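Local coordinates for protein FmtA (PDB 5ZH8) that removes D-alanyl esters from the wall and lipoteichoic acids of Staphylococcus aureus, acting as an esterase built on a beta-lactamase-type fold, at residues T352-L363 with I375-Q385. Sequence-based numbering, arbitrary orientation.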
ATOM      1  N   THR A 352       6.249  10.133  -7.757  1.00 38.38           N
ATOM      2  CA  THR A 352       5.374  11.269  -7.517  1.00 37.98           C
ATOM      3  C   THR A 352       6.073  12.569  -7.894  1.00 37.60           C
ATOM      4  O   THR A 352       7.280  12.712  -7.712  1.00 37.95           O
ATOM      5  CB  THR A 352       4.913  11.306  -6.044  1.00 38.51           C
ATOM      6  OG1 THR A 352       4.409  10.014  -5.658  1.00 38.97           O
ATOM      7  CG2 THR A 352       3.823  12.340  -5.841  1.00 38.54           C
ATOM      8  N   VAL A 353       5.299  13.502  -8.442  1.00 37.27           N
ATOM      9  CA  VAL A 353       5.817  14.775  -8.931  1.00 37.21           C
ATOM     10  C   VAL A 353       4.864  15.864  -8.487  1.00 37.29           C
ATOM     11  O   VAL A 353       3.674  15.800  -8.770  1.00 37.25           O
ATOM     12  CB  VAL A 353       5.895  14.832 -10.477  1.00 37.24           C
ATOM     13  CG1 VAL A 353       6.600  16.103 -10.927  1.00 37.66           C
ATOM     14  CG2 VAL A 353       6.598  13.609 -11.049  1.00 37.35           C
ATOM     15  N   TYR A 354       5.389  16.851  -7.775  1.00 37.74           N
ATOM     16  CA  TYR A 354       4.661  18.077  -7.473  1.00 38.09           C
ATOM     17  C   TYR A 354       5.424  19.186  -8.159  1.00 38.48           C
ATOM     18  O   TYR A 354       6.651  19.233  -8.053  1.00 38.45           O
ATOM     19  CB  TYR A 354       4.666  18.357  -5.975  1.00 38.61           C
ATOM     20  CG  TYR A 354       3.551  17.735  -5.165  1.00 38.51           C
ATOM     21  CD1 TYR A 354       2.901  16.574  -5.566  1.00 37.91           C
ATOM     22  CD2 TYR A 354       3.184  18.307  -3.954  1.00 39.22           C
ATOM     23  CE1 TYR A 354       1.898  16.027  -4.789  1.00 38.42           C
ATOM     24  CE2 TYR A 354       2.195  17.765  -3.173  1.00 39.52           C
ATOM     25  CZ  TYR A 354       1.555  16.632  -3.588  1.00 39.23           C
ATOM     26  OH  TYR A 354       0.568  16.131  -2.777  1.00 40.22           O
ATOM     27  N   TYR A 355       4.724  20.068  -8.872  1.00 38.88           N
ATOM     28  CA  TYR A 355       5.410  21.197  -9.480  1.00 39.76           C
ATOM     29  C   TYR A 355       4.556  22.418  -9.714  1.00 40.55           C
ATOM     30  O   TYR A 355       3.324  22.358  -9.674  1.00 40.51           O
ATOM     31  CB  TYR A 355       6.099  20.782 -10.785  1.00 39.67           C
ATOM     32  CG  TYR A 355       5.205  20.572 -11.983  1.00 39.40           C
ATOM     33  CD1 TYR A 355       4.870  21.630 -12.817  1.00 39.94           C
ATOM     34  CD2 TYR A 355       4.735  19.307 -12.311  1.00 38.80           C
ATOM     35  CE1 TYR A 355       4.072  21.436 -13.925  1.00 39.90           C
ATOM     36  CE2 TYR A 355       3.935  19.107 -13.426  1.00 38.63           C
ATOM     37  CZ  TYR A 355       3.610  20.175 -14.227  1.00 39.08           C
ATOM     38  OH  TYR A 355       2.813  19.992 -15.330  1.00 39.26           O
ATOM     39  N   ASN A 356       5.253  23.532  -9.926  1.00 41.72           N
ATOM     40  CA  ASN A 356       4.656  24.790 -10.348  1.00 42.94           C
ATOM     41  C   ASN A 356       5.646  25.506 -11.286  1.00 44.27           C
ATOM     42  O   ASN A 356       6.496  24.846 -11.890  1.00 44.14           O
ATOM     43  CB  ASN A 356       4.226  25.638  -9.132  1.00 43.73           C
ATOM     44  CG  ASN A 356       5.379  26.045  -8.239  1.00 44.29           C
ATOM     45  OD1 ASN A 356       6.529  26.089  -8.658  1.00 44.44           O
ATOM     46  ND2 ASN A 356       5.063  26.371  -6.999  1.00 44.91           N
ATOM     47  N   ASP A 357       5.552  26.826 -11.423  1.00 46.15           N
ATOM     48  CA  ASP A 357       6.433  27.542 -12.349  1.00 47.46           C
ATOM     49  C   ASP A 357       7.844  27.781 -11.800  1.00 48.46           C
ATOM     50  O   ASP A 357       8.731  28.172 -12.555  1.00 49.78           O
ATOM     51  CB  ASP A 357       5.797  28.861 -12.789  1.00 49.24           C
ATOM     52  CG  ASP A 357       4.630  28.665 -13.755  1.00 49.01           C
ATOM     53  OD1 ASP A 357       4.283  27.509 -14.085  1.00 47.66           O
ATOM     54  OD2 ASP A 357       4.046  29.682 -14.179  1.00 50.69           O
ATOM     55  N   LYS A 358       8.058  27.549 -10.504  1.00 48.27           N
ATOM     56  CA  LYS A 358       9.386  27.701  -9.904  1.00 49.35           C
ATOM     57  C   LYS A 358      10.052  26.349  -9.627  1.00 48.03           C
ATOM     58  O   LYS A 358      11.196  26.126 -10.019  1.00 48.84           O
ATOM     59  CB  LYS A 358       9.310  28.508  -8.607  1.00 50.53           C
ATOM     60  CG  LYS A 358      10.668  28.997  -8.124  1.00 52.46           C
ATOM     61  CD  LYS A 358      10.567  29.756  -6.815  1.00 54.19           C
ATOM     62  CE  LYS A 358      11.931  30.184  -6.293  1.00 56.21           C
ATOM     63  NZ  LYS A 358      11.852  30.699  -4.894  1.00 57.49           N
ATOM     64  N   TYR A 359       9.340  25.460  -8.946  1.00 46.31           N
ATOM     65  CA  TYR A 359       9.898  24.175  -8.550  1.00 45.47           C
ATOM     66  C   TYR A 359       9.267  23.005  -9.292  1.00 44.07           C
ATOM     67  O   TYR A 359       8.056  22.974  -9.502  1.00 43.53           O
ATOM     68  CB  TYR A 359       9.709  23.958  -7.046  1.00 45.26           C
ATOM     69  CG  TYR A 359      10.518  24.891  -6.187  1.00 46.81           C
ATOM     70  CD1 TYR A 359      11.887  24.726  -6.052  1.00 47.52           C
ATOM     71  CD2 TYR A 359       9.914  25.946  -5.513  1.00 47.83           C
ATOM     72  CE1 TYR A 359      12.634  25.580  -5.265  1.00 49.35           C
ATOM     73  CE2 TYR A 359      10.651  26.806  -4.721  1.00 49.60           C
ATOM     74  CZ  TYR A 359      12.010  26.616  -4.595  1.00 50.31           C
ATOM     75  OH  TYR A 359      12.748  27.465  -3.810  1.00 52.14           O
ATOM     76  N   VAL A 360      10.097  22.042  -9.679  1.00 43.77           N
ATOM     77  CA  VAL A 360       9.612  20.715 -10.043  1.00 42.58           C
ATOM     78  C   VAL A 360      10.257  19.738  -9.080  1.00 42.45           C
ATOM     79  O   VAL A 360      11.474  19.589  -9.068  1.00 42.99           O
ATOM     80  CB  VAL A 360       9.955  20.321 -11.498  1.00 42.62           C
ATOM     81  CG1 VAL A 360       9.344  18.964 -11.836  1.00 41.52           C
ATOM     82  CG2 VAL A 360       9.471  21.386 -12.471  1.00 42.97           C
ATOM     83  N   VAL A 361       9.429  19.096  -8.263  1.00 42.07           N
ATOM     84  CA  VAL A 361       9.896  18.165  -7.243  1.00 42.24           C
ATOM     85  C   VAL A 361       9.489  16.764  -7.658  1.00 41.37           C
ATOM     86  O   VAL A 361       8.302  16.473  -7.771  1.00 40.68           O
ATOM     87  CB  VAL A 361       9.292  18.488  -5.855  1.00 42.54           C
ATOM     88  CG1 VAL A 361       9.906  17.599  -4.781  1.00 42.96           C
ATOM     89  CG2 VAL A 361       9.485  19.957  -5.521  1.00 43.46           C
ATOM     90  N   VAL A 362      10.483  15.911  -7.893  1.00 41.97           N
ATOM     91  CA  VAL A 362      10.255  14.527  -8.304  1.00 41.89           C
ATOM     92  C   VAL A 362      10.798  13.623  -7.213  1.00 42.61           C
ATOM     93  O   VAL A 362      11.988  13.684  -6.896  1.00 43.85           O
ATOM     94  CB  VAL A 362      10.972  14.193  -9.639  1.00 42.23           C
ATOM     95  CG1 VAL A 362      10.566  12.806 -10.140  1.00 41.84           C
ATOM     96  CG2 VAL A 362      10.699  15.262 -10.688  1.00 41.94           C
ATOM     97  N   LEU A 363       9.929  12.794  -6.639  1.00 42.40           N
ATOM     98  CA  LEU A 363      10.303  11.929  -5.530  1.00 43.07           C
ATOM     99  C   LEU A 363       9.961  10.484  -5.866  1.00 43.34           C
ATOM    100  O   LEU A 363       8.790  10.134  -6.035  1.00 43.01           O
ATOM    101  CB  LEU A 363       9.588  12.371  -4.253  1.00 43.19           C
ATOM    102  CG  LEU A 363      10.209  11.898  -2.934  1.00 44.09           C
ATOM    103  CD1 LEU A 363      11.578  12.536  -2.735  1.00 44.96           C
ATOM    104  CD2 LEU A 363       9.300  12.196  -1.749  1.00 44.05           C
ATOM    105  N   ILE A 375       6.442  14.245  -0.170  1.00 43.79           N
ATOM    106  CA  ILE A 375       6.514  15.261  -1.213  1.00 43.04           C
ATOM    107  C   ILE A 375       5.738  16.526  -0.814  1.00 43.17           C
ATOM    108  O   ILE A 375       6.118  17.626  -1.199  1.00 43.00           O
ATOM    109  CB  ILE A 375       6.047  14.700  -2.579  1.00 42.28           C
ATOM    110  CG1 ILE A 375       6.583  15.551  -3.735  1.00 41.91           C
ATOM    111  CG2 ILE A 375       4.527  14.592  -2.646  1.00 42.38           C
ATOM    112  CD1 ILE A 375       6.407  14.917  -5.097  1.00 41.09           C
ATOM    113  N   LYS A 376       4.673  16.369  -0.029  1.00 43.58           N
ATOM    114  CA  LYS A 376       3.929  17.520   0.497  1.00 44.42           C
ATOM    115  C   LYS A 376       4.778  18.307   1.465  1.00 44.71           C
ATOM    116  O   LYS A 376       4.806  19.532   1.427  1.00 45.28           O
ATOM    117  CB  LYS A 376       2.652  17.089   1.212  1.00 45.65           C
ATOM    118  CG  LYS A 376       1.519  16.704   0.287  1.00 46.09           C
ATOM    119  CD  LYS A 376       0.370  16.096   1.078  1.00 48.02           C
ATOM    120  CE  LYS A 376      -0.884  15.932   0.224  1.00 49.02           C
ATOM    121  NZ  LYS A 376      -2.145  16.093   1.021  1.00 51.36           N
ATOM    122  N   HIS A 377       5.468  17.591   2.337  1.00 44.62           N
ATOM    123  CA  HIS A 377       6.290  18.227   3.344  1.00 45.33           C
ATOM    124  C   HIS A 377       7.391  19.036   2.675  1.00 45.20           C
ATOM    125  O   HIS A 377       7.739  20.117   3.133  1.00 46.60           O
ATOM    126  CB  HIS A 377       6.880  17.183   4.278  1.00 45.48           C
ATOM    127  CG  HIS A 377       7.748  17.758   5.349  1.00 46.62           C
ATOM    128  ND1 HIS A 377       7.254  18.554   6.359  1.00 47.78           N
ATOM    129  CD2 HIS A 377       9.078  17.650   5.569  1.00 47.00           C
ATOM    130  CE1 HIS A 377       8.243  18.918   7.153  1.00 48.83           C
ATOM    131  NE2 HIS A 377       9.358  18.374   6.702  1.00 48.46           N
ATOM    132  N   ILE A 378       7.927  18.517   1.580  1.00 43.95           N
ATOM    133  CA  ILE A 378       8.976  19.207   0.841  1.00 43.85           C
ATOM    134  C   ILE A 378       8.415  20.437   0.111  1.00 43.94           C
ATOM    135  O   ILE A 378       8.964  21.529   0.200  1.00 45.08           O
ATOM    136  CB  ILE A 378       9.655  18.246  -0.153  1.00 42.82           C
ATOM    137  CG1 ILE A 378      10.481  17.214   0.618  1.00 43.27           C
ATOM    138  CG2 ILE A 378      10.523  19.004  -1.146  1.00 43.14           C
ATOM    139  CD1 ILE A 378      11.065  16.109  -0.242  1.00 42.78           C
ATOM    140  N   TYR A 379       7.312  20.252  -0.596  1.00 43.09           N
ATOM    141  CA  TYR A 379       6.739  21.301  -1.432  1.00 43.37           C
ATOM    142  C   TYR A 379       6.055  22.408  -0.608  1.00 44.72           C
ATOM    143  O   TYR A 379       6.269  23.603  -0.842  1.00 45.41           O
ATOM    144  CB  TYR A 379       5.750  20.656  -2.399  1.00 42.15           C
ATOM    145  CG  TYR A 379       5.153  21.574  -3.441  1.00 42.22           C
ATOM    146  CD1 TYR A 379       5.832  21.861  -4.621  1.00 41.92           C
ATOM    147  CD2 TYR A 379       3.881  22.116  -3.264  1.00 42.77           C
ATOM    148  CE1 TYR A 379       5.265  22.680  -5.586  1.00 42.29           C
ATOM    149  CE2 TYR A 379       3.306  22.935  -4.215  1.00 42.97           C
ATOM    150  CZ  TYR A 379       3.996  23.214  -5.376  1.00 42.73           C
ATOM    151  OH  TYR A 379       3.413  24.022  -6.323  1.00 42.96           O
ATOM    152  N   ASN A 380       5.231  22.000   0.347  1.00 45.05           N
ATOM    153  CA  ASN A 380       4.459  22.939   1.143  1.00 46.71           C
ATOM    154  C   ASN A 380       5.237  23.456   2.346  1.00 48.52           C
ATOM    155  O   ASN A 380       5.306  24.663   2.559  1.00 50.36           O
ATOM    156  CB  ASN A 380       3.154  22.291   1.612  1.00 46.64           C
ATOM    157  CG  ASN A 380       2.260  21.887   0.460  1.00 45.41           C
ATOM    158  OD1 ASN A 380       2.192  22.578  -0.552  1.00 45.33           O
ATOM    159  ND2 ASN A 380       1.558  20.780   0.613  1.00 44.73           N
ATOM    160  N   ASP A 381       5.818  22.561   3.141  1.00 48.66           N
ATOM    161  CA  ASP A 381       6.428  22.984   4.399  1.00 50.49           C
ATOM    162  C   ASP A 381       7.818  23.578   4.197  1.00 51.19           C
ATOM    163  O   ASP A 381       8.096  24.682   4.669  1.00 52.91           O
ATOM    164  CB  ASP A 381       6.456  21.840   5.421  1.00 50.67           C
ATOM    165  CG  ASP A 381       5.058  21.338   5.779  1.00 50.91           C
ATOM    166  OD1 ASP A 381       4.084  22.114   5.651  1.00 51.73           O
ATOM    167  OD2 ASP A 381       4.928  20.165   6.190  1.00 50.51           O
ATOM    168  N   ILE A 382       8.690  22.870   3.487  1.00 50.24           N
ATOM    169  CA  ILE A 382      10.073  23.321   3.362  1.00 51.21           C
ATOM    170  C   ILE A 382      10.221  24.389   2.280  1.00 51.66           C
ATOM    171  O   ILE A 382      10.735  25.471   2.550  1.00 53.47           O
ATOM    172  CB  ILE A 382      11.034  22.149   3.103  1.00 50.32           C
ATOM    173  CG1 ILE A 382      10.966  21.157   4.272  1.00 50.55           C
ATOM    174  CG2 ILE A 382      12.449  22.670   2.912  1.00 51.61           C
ATOM    175  CD1 ILE A 382      11.844  19.926   4.119  1.00 50.09           C
ATOM    176  N   LEU A 383       9.767  24.090   1.066  1.00 50.28           N
ATOM    177  CA  LEU A 383       9.851  25.045  -0.043  1.00 50.65           C
ATOM    178  C   LEU A 383       8.761  26.123  -0.018  1.00 51.62           C
ATOM    179  O   LEU A 383       8.836  27.078  -0.781  1.00 52.25           O
ATOM    180  CB  LEU A 383       9.817  24.311  -1.386  1.00 48.93           C
ATOM    181  CG  LEU A 383      10.927  23.278  -1.621  1.00 48.05           C
ATOM    182  CD1 LEU A 383      10.717  22.610  -2.968  1.00 46.72           C
ATOM    183  CD2 LEU A 383      12.305  23.904  -1.554  1.00 49.47           C
ATOM    184  N   LYS A 384       7.753  25.954   0.840  1.00 52.31           N
ATOM    185  CA  LYS A 384       6.712  26.970   1.084  1.00 54.01           C
ATOM    186  C   LYS A 384       5.954  27.388  -0.184  1.00 53.50           C
ATOM    187  O   LYS A 384       5.755  28.579  -0.443  1.00 54.88           O
ATOM    188  CB  LYS A 384       7.308  28.183   1.798  1.00 56.56           C
ATOM    189  CG  LYS A 384       7.906  27.836   3.140  1.00 58.06           C
ATOM    190  CD  LYS A 384       8.540  29.053   3.804  1.00 61.24           C
ATOM    191  CE  LYS A 384       9.852  29.458   3.138  1.00 62.01           C
ATOM    192  NZ  LYS A 384      10.707  30.294   4.041  1.00 64.67           N
ATOM    193  N   GLN A 385       5.527  26.391  -0.957  1.00 51.67           N
ATOM    194  CA  GLN A 385       4.818  26.620  -2.221  1.00 51.23           C
ATOM    195  C   GLN A 385       3.311  26.411  -2.119  1.00 51.27           C
ATOM    196  O   GLN A 385       2.630  26.292  -3.131  1.00 50.30           O
ATOM    197  CB  GLN A 385       5.390  25.705  -3.306  1.00 49.37           C
ATOM    198  CG  GLN A 385       6.854  25.961  -3.587  1.00 49.77           C
ATOM    199  CD  GLN A 385       7.098  27.377  -4.063  1.00 51.11           C
ATOM    200  OE1 GLN A 385       6.700  27.744  -5.161  1.00 51.18           O
ATOM    201  NE2 GLN A 385       7.744  28.177  -3.232  1.00 52.64           N
TER
HETATM  202  O   HOH W   1       8.719  31.257  -3.778  1.00 53.70           O
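Ile375 opens the helical side by laying CG2 over the centre of the Tyr354 ring, a CH-pi contact with the methyl carbon 3.7 Å from the ring centroid. Its CG1 stands anti to the backbone N (chi1 -159°), which carries CD1 onto the hairpin backbone, 3.5 Å from both Thr352 O and Tyr354 N, with Val361 O close by. Lys376 runs its aliphatic chain past the Tyr354 hydroxyl, which is hydrogen-bonded to Glu372. Ile378 sets CG2 against Val361 CG1. One turn on from Ile375, Tyr379 offers a ring face to the edge of Tyr354, a T-shaped pair with planes at 88° and centroids 5.6 Å apart; its hydroxyl reaches Thr338 O. Leu383 places CD1 over one face of Tyr359, 4.0 Å from the ring centroid, and also against Val361 CG2. Past Lys384, where the chain leaves helical geometry with positive phi, Gln385 brings its amide to the edge of Tyr359 and lays CB over the Tyr379 ring. Its OE1 accepts from Asn356 ND2 at 2.8 Å, in plane and on a lone pair, while NE2 donates to Leu383 O. Asn356 OD1 takes the backbone N-H groups of Lys358 and Tyr359, an Asx motif that braces the hairpin turn. The C-terminal helix thus meets the central antiparallel sheet through apolar and aromatic contacts, while paired amides at the hairpin end fix each other's rotation.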